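Local coordinates for protein integrase (Bovine immunodeficiency virus, PDB 3KKS) that probably inserts the reverse-transcribed viral DNA into the host genome, this catalytic core domain carrying the RNase H-like fold of retroviral integrases, at residues R97-Y109 / A119-R131. Numbering follows the deposited sequence.
Sequences RAHRDLKDRLAAY and ALSLALVSLNKKR
Ala123 fits as a knob among Arg105, Leu106, Leu102 and Tyr109 where two helices pack on the five-stranded mixed sheet of the RNase H-like integrase core; its CB lies 3.5 Å from Arg105 CB. The axes of 97-109 and 119-129 approach to 8.6 Å, their directions 129° apart. The tight side faces the sheet. With CG anti to the backbone N (chi1 -176°), Leu102 turns CD1 into the hole between Leu120, Ala123, Leu124 and Leu127, 3.4 Å from Leu127 CD1, closer than carbons usually come. Leu106 CD1 covers Leu120 CA, and Val19, Val28 and Ile17 of the sheet strands continue this core.

The other side is polar and more open. At its exposed margin Tyr109 lays one ring face on Leu122 CB in a CH-pi contact, 3.9 Å from the centroid. Arg105 bends at chi2, and its NE gives an in-plane but angled hydrogen bond to Ser126 OG at 2.7 Å (142°). A water joins Arg105 NH2 to Ser126 O and OG. Arg131, beyond the helix end, reaches back to form a salt bridge, NH2 to Asp101 OD1 at 2.8 Å, carboxylate and guanidinium planes nearly perpendicular. Asp101, held also by Arg100 through OD2, probably offsets the charge of Arg131 beside Arg105 (NH2 to Arg131 NE 3.8 Å); apolar packing thus joins the helices to the sheet, while charge and water tie their outer margin.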
loop_
_atom_site.group_PDB
_atom_site.type_symbol
_atom_site.label_atom_id
_atom_site.label_comp_id
_atom_site.label_asym_id
_atom_site.label_seq_id
_atom_site.Cartn_x
_atom_site.Cartn_y
_atom_site.Cartn_z
ATOM N N ARG A 97 -7.899 6.968 5.624
ATOM C CA ARG A 97 -7.077 7.653 6.609
ATOM C C ARG A 97 -5.584 7.531 6.282
ATOM O O ARG A 97 -4.836 8.497 6.416
ATOM C CB ARG A 97 -7.350 7.091 8.003
ATOM C CG ARG A 97 -6.506 7.725 9.093
ATOM C CD ARG A 97 -6.874 7.209 10.484
ATOM N NE ARG A 97 -6.852 5.748 10.557
ATOM C CZ ARG A 97 -6.245 5.048 11.512
ATOM N NH1 ARG A 97 -6.289 3.722 11.483
ATOM N NH2 ARG A 97 -5.581 5.664 12.485
ATOM N N ALA A 98 -5.155 6.349 5.854
ATOM C CA ALA A 98 -3.750 6.130 5.517
ATOM C C ALA A 98 -3.289 7.042 4.384
ATOM O O ALA A 98 -2.204 7.609 4.449
ATOM C CB ALA A 98 -3.518 4.660 5.136
ATOM N N HIS A 99 -4.099 7.183 3.343
ATOM C CA HIS A 99 -3.725 8.041 2.219
ATOM C C HIS A 99 -3.598 9.490 2.655
ATOM O O HIS A 99 -2.741 10.222 2.168
ATOM C CB HIS A 99 -4.758 7.939 1.093
ATOM C CG HIS A 99 -4.569 6.745 0.209
ATOM N ND1 HIS A 99 -4.136 6.851 -1.096
ATOM C CD2 HIS A 99 -4.737 5.425 0.446
ATOM C CE1 HIS A 99 -4.047 5.643 -1.625
ATOM N NE2 HIS A 99 -4.406 4.760 -0.712
ATOM N N ARG A 100 -4.464 9.894 3.576
ATOM C CA ARG A 100 -4.466 11.255 4.099
ATOM C C ARG A 100 -3.219 11.468 4.949
ATOM O O ARG A 100 -2.499 12.447 4.780
ATOM C CB ARG A 100 -5.734 11.471 4.937
ATOM C CG ARG A 100 -6.090 12.916 5.209
ATOM C CD ARG A 100 -5.243 13.505 6.316
ATOM N NE ARG A 100 -5.335 12.734 7.555
ATOM C CZ ARG A 100 -6.474 12.445 8.182
ATOM N NH1 ARG A 100 -7.634 12.862 7.689
ATOM N NH2 ARG A 100 -6.453 11.739 9.309
ATOM N N ASP A 101 -2.965 10.531 5.855
ATOM C CA ASP A 101 -1.807 10.604 6.733
ATOM C C ASP A 101 -0.501 10.565 5.936
ATOM O O ASP A 101 0.483 11.197 6.310
ATOM C CB ASP A 101 -1.839 9.442 7.728
ATOM C CG ASP A 101 -2.956 9.577 8.743
ATOM O OD1 ASP A 101 -3.180 8.626 9.517
ATOM O OD2 ASP A 101 -3.608 10.640 8.769
ATOM N N LEU A 102 -0.499 9.816 4.840
ATOM C CA LEU A 102 0.681 9.706 4.004
ATOM C C LEU A 102 0.952 11.050 3.352
ATOM O O LEU A 102 2.098 11.501 3.277
ATOM C CB LEU A 102 0.472 8.644 2.918
ATOM C CG LEU A 102 1.691 8.376 2.037
ATOM C CD1 LEU A 102 2.803 7.806 2.895
ATOM C CD2 LEU A 102 1.336 7.408 0.906
ATOM N N LYS A 103 -0.113 11.680 2.867
ATOM C CA LYS A 103 0.008 12.972 2.220
ATOM C C LYS A 103 0.477 14.032 3.216
ATOM O O LYS A 103 1.202 14.947 2.844
ATOM C CB LYS A 103 -1.325 13.356 1.579
ATOM C CG LYS A 103 -1.698 12.440 0.416
ATOM C CD LYS A 103 -3.073 12.758 -0.154
ATOM C CE LYS A 103 -3.419 11.840 -1.323
ATOM N NZ LYS A 103 -2.462 12.003 -2.451
ATOM N N ASP A 104 0.091 13.891 4.480
ATOM C CA ASP A 104 0.514 14.832 5.514
ATOM C C ASP A 104 2.017 14.670 5.774
ATOM O O ASP A 104 2.739 15.654 5.910
ATOM C CB ASP A 104 -0.270 14.593 6.813
ATOM C CG ASP A 104 -1.746 14.951 6.681
ATOM O OD1 ASP A 104 -2.556 14.515 7.538
ATOM O OD2 ASP A 104 -2.094 15.679 5.725
ATOM N N ARG A 105 2.488 13.424 5.832
ATOM C CA ARG A 105 3.906 13.166 6.077
ATOM C C ARG A 105 4.738 13.632 4.884
ATOM O O ARG A 105 5.831 14.176 5.042
ATOM C CB ARG A 105 4.149 11.677 6.313
ATOM C CG ARG A 105 3.447 11.106 7.543
ATOM C CD ARG A 105 3.955 11.740 8.834
ATOM N NE ARG A 105 3.419 11.054 10.010
ATOM C CZ ARG A 105 2.190 11.225 10.486
ATOM N NH1 ARG A 105 1.364 12.069 9.890
ATOM N NH2 ARG A 105 1.784 10.539 11.550
ATOM N N LEU A 106 4.204 13.410 3.690
ATOM C CA LEU A 106 4.864 13.816 2.457
ATOM C C LEU A 106 5.050 15.327 2.478
ATOM O O LEU A 106 6.131 15.835 2.183
ATOM C CB LEU A 106 4.009 13.399 1.256
ATOM C CG LEU A 106 4.593 12.487 0.164
ATOM C CD1 LEU A 106 5.726 11.633 0.705
ATOM C CD2 LEU A 106 3.489 11.613 -0.402
ATOM N N ALA A 107 4.001 16.049 2.842
ATOM C CA ALA A 107 4.090 17.501 2.898
ATOM C C ALA A 107 5.193 17.924 3.855
ATOM O O ALA A 107 5.856 18.934 3.642
ATOM C CB ALA A 107 2.767 18.095 3.346
ATOM N N ALA A 108 5.396 17.153 4.914
ATOM C CA ALA A 108 6.423 17.501 5.878
ATOM C C ALA A 108 7.840 17.190 5.412
ATOM O O ALA A 108 8.716 18.050 5.461
ATOM C CB ALA A 108 6.148 16.803 7.204
ATOM N N TYR A 109 8.064 15.973 4.933
ATOM C CA TYR A 109 9.400 15.565 4.529
ATOM C C TYR A 109 9.961 16.041 3.191
ATOM O O TYR A 109 11.175 16.082 3.025
ATOM C CB TYR A 109 9.501 14.041 4.613
ATOM C CG TYR A 109 9.341 13.499 6.022
ATOM C CD1 TYR A 109 10.211 13.889 7.048
ATOM C CD2 TYR A 109 8.340 12.580 6.328
ATOM C CE1 TYR A 109 10.086 13.368 8.342
ATOM C CE2 TYR A 109 8.205 12.059 7.616
ATOM C CZ TYR A 109 9.081 12.452 8.615
ATOM O OH TYR A 109 8.959 11.917 9.882
ATOM N N ALA A 119 11.691 11.270 0.393
ATOM C CA ALA A 119 10.640 11.837 1.230
ATOM C C ALA A 119 9.565 10.780 1.498
ATOM O O ALA A 119 9.014 10.718 2.598
ATOM C CB ALA A 119 10.017 13.055 0.555
ATOM N N LEU A 120 9.275 9.954 0.494
ATOM C CA LEU A 120 8.263 8.904 0.619
ATOM C C LEU A 120 8.704 7.832 1.626
ATOM O O LEU A 120 7.911 7.352 2.435
ATOM C CB LEU A 120 7.981 8.260 -0.755
ATOM C CG LEU A 120 6.960 7.108 -0.746
ATOM C CD1 LEU A 120 5.646 7.591 -0.143
ATOM C CD2 LEU A 120 6.726 6.586 -2.161
ATOM N N SER A 121 9.975 7.456 1.569
ATOM C CA SER A 121 10.523 6.473 2.499
ATOM C C SER A 121 10.364 6.953 3.940
ATOM O O SER A 121 9.917 6.207 4.810
ATOM C CB SER A 121 12.011 6.240 2.211
ATOM O OG SER A 121 12.185 5.418 1.073
ATOM N N LEU A 122 10.739 8.198 4.203
ATOM C CA LEU A 122 10.617 8.727 5.559
ATOM C C LEU A 122 9.154 8.829 5.981
ATOM O O LEU A 122 8.827 8.637 7.149
ATOM C CB LEU A 122 11.274 10.099 5.663
ATOM C CG LEU A 122 12.796 10.176 5.545
ATOM C CD1 LEU A 122 13.208 11.641 5.656
ATOM C CD2 LEU A 122 13.464 9.366 6.643
ATOM N N ALA A 123 8.280 9.143 5.029
ATOM C CA ALA A 123 6.859 9.254 5.326
ATOM C C ALA A 123 6.296 7.888 5.726
ATOM O O ALA A 123 5.421 7.807 6.588
ATOM C CB ALA A 123 6.103 9.797 4.117
ATOM N N LEU A 124 6.806 6.819 5.107
ATOM C CA LEU A 124 6.337 5.465 5.401
ATOM C C LEU A 124 6.866 4.954 6.737
ATOM O O LEU A 124 6.168 4.260 7.465
ATOM C CB LEU A 124 6.746 4.505 4.276
ATOM C CG LEU A 124 6.034 4.779 2.946
ATOM C CD1 LEU A 124 6.740 4.076 1.795
ATOM C CD2 LEU A 124 4.583 4.311 3.061
ATOM N N VAL A 125 8.114 5.283 7.036
ATOM C CA VAL A 125 8.740 4.894 8.287
ATOM C C VAL A 125 7.963 5.534 9.443
ATOM O O VAL A 125 7.742 4.917 10.487
ATOM C CB VAL A 125 10.187 5.399 8.325
ATOM C CG1 VAL A 125 10.727 5.348 9.741
ATOM C CG2 VAL A 125 11.035 4.558 7.393
ATOM N N SER A 126 7.570 6.785 9.228
ATOM C CA SER A 126 6.817 7.565 10.197
ATOM C C SER A 126 5.459 6.929 10.474
ATOM O O SER A 126 5.066 6.750 11.626
ATOM C CB SER A 126 6.619 8.994 9.659
ATOM O OG SER A 126 5.728 9.745 10.468
ATOM N N LEU A 127 4.740 6.603 9.408
ATOM C CA LEU A 127 3.419 5.998 9.522
ATOM C C LEU A 127 3.442 4.614 10.127
ATOM O O LEU A 127 2.601 4.274 10.957
ATOM C CB LEU A 127 2.755 5.903 8.145
ATOM C CG LEU A 127 2.464 7.223 7.425
ATOM C CD1 LEU A 127 1.845 6.936 6.080
ATOM C CD2 LEU A 127 1.526 8.070 8.270
ATOM N N ASN A 128 4.415 3.814 9.715
ATOM C CA ASN A 128 4.506 2.443 10.171
ATOM C C ASN A 128 5.253 2.158 11.454
ATOM O O ASN A 128 4.915 1.210 12.168
ATOM C CB ASN A 128 5.106 1.587 9.063
ATOM C CG ASN A 128 4.267 1.604 7.807
ATOM O OD1 ASN A 128 3.051 1.763 7.872
ATOM N ND2 ASN A 128 4.906 1.417 6.657
ATOM N N LYS A 129 6.255 2.974 11.752
ATOM C CA LYS A 129 7.082 2.742 12.920
ATOM C C LYS A 129 7.159 3.855 13.955
ATOM O O LYS A 129 7.712 3.642 15.030
ATOM C CB LYS A 129 8.504 2.429 12.465
ATOM C CG LYS A 129 8.629 1.260 11.505
ATOM C CD LYS A 129 10.076 1.104 11.060
ATOM C CE LYS A 129 10.325 -0.250 10.436
ATOM N NZ LYS A 129 11.755 -0.376 10.047
ATOM N N LYS A 130 6.622 5.034 13.664
ATOM C CA LYS A 130 6.745 6.122 14.630
ATOM C C LYS A 130 5.461 6.649 15.245
ATOM O O LYS A 130 5.402 7.791 15.696
ATOM C CB LYS A 130 7.542 7.264 13.997
ATOM C CG LYS A 130 8.980 6.861 13.695
ATOM C CD LYS A 130 9.721 7.923 12.923
ATOM C CE LYS A 130 11.204 7.587 12.840
ATOM N NZ LYS A 130 11.930 8.501 11.906
ATOM N N ARG A 131 4.434 5.813 15.268
ATOM C CA ARG A 131 3.162 6.181 15.863
ATOM C C ARG A 131 2.570 4.904 16.440
ATOM O O ARG A 131 2.755 3.816 15.890
ATOM C CB ARG A 131 2.223 6.780 14.812
ATOM C CG ARG A 131 1.868 5.828 13.704
ATOM C CD ARG A 131 1.841 6.541 12.377
ATOM N NE ARG A 131 0.514 7.007 12.003
ATOM C CZ ARG A 131 -0.320 6.349 11.204
ATOM N NH1 ARG A 131 0.025 5.183 10.686
ATOM N NH2 ARG A 131 -1.496 6.876 10.899
HETATM O O HOH W 1 3.879 8.967 12.707
#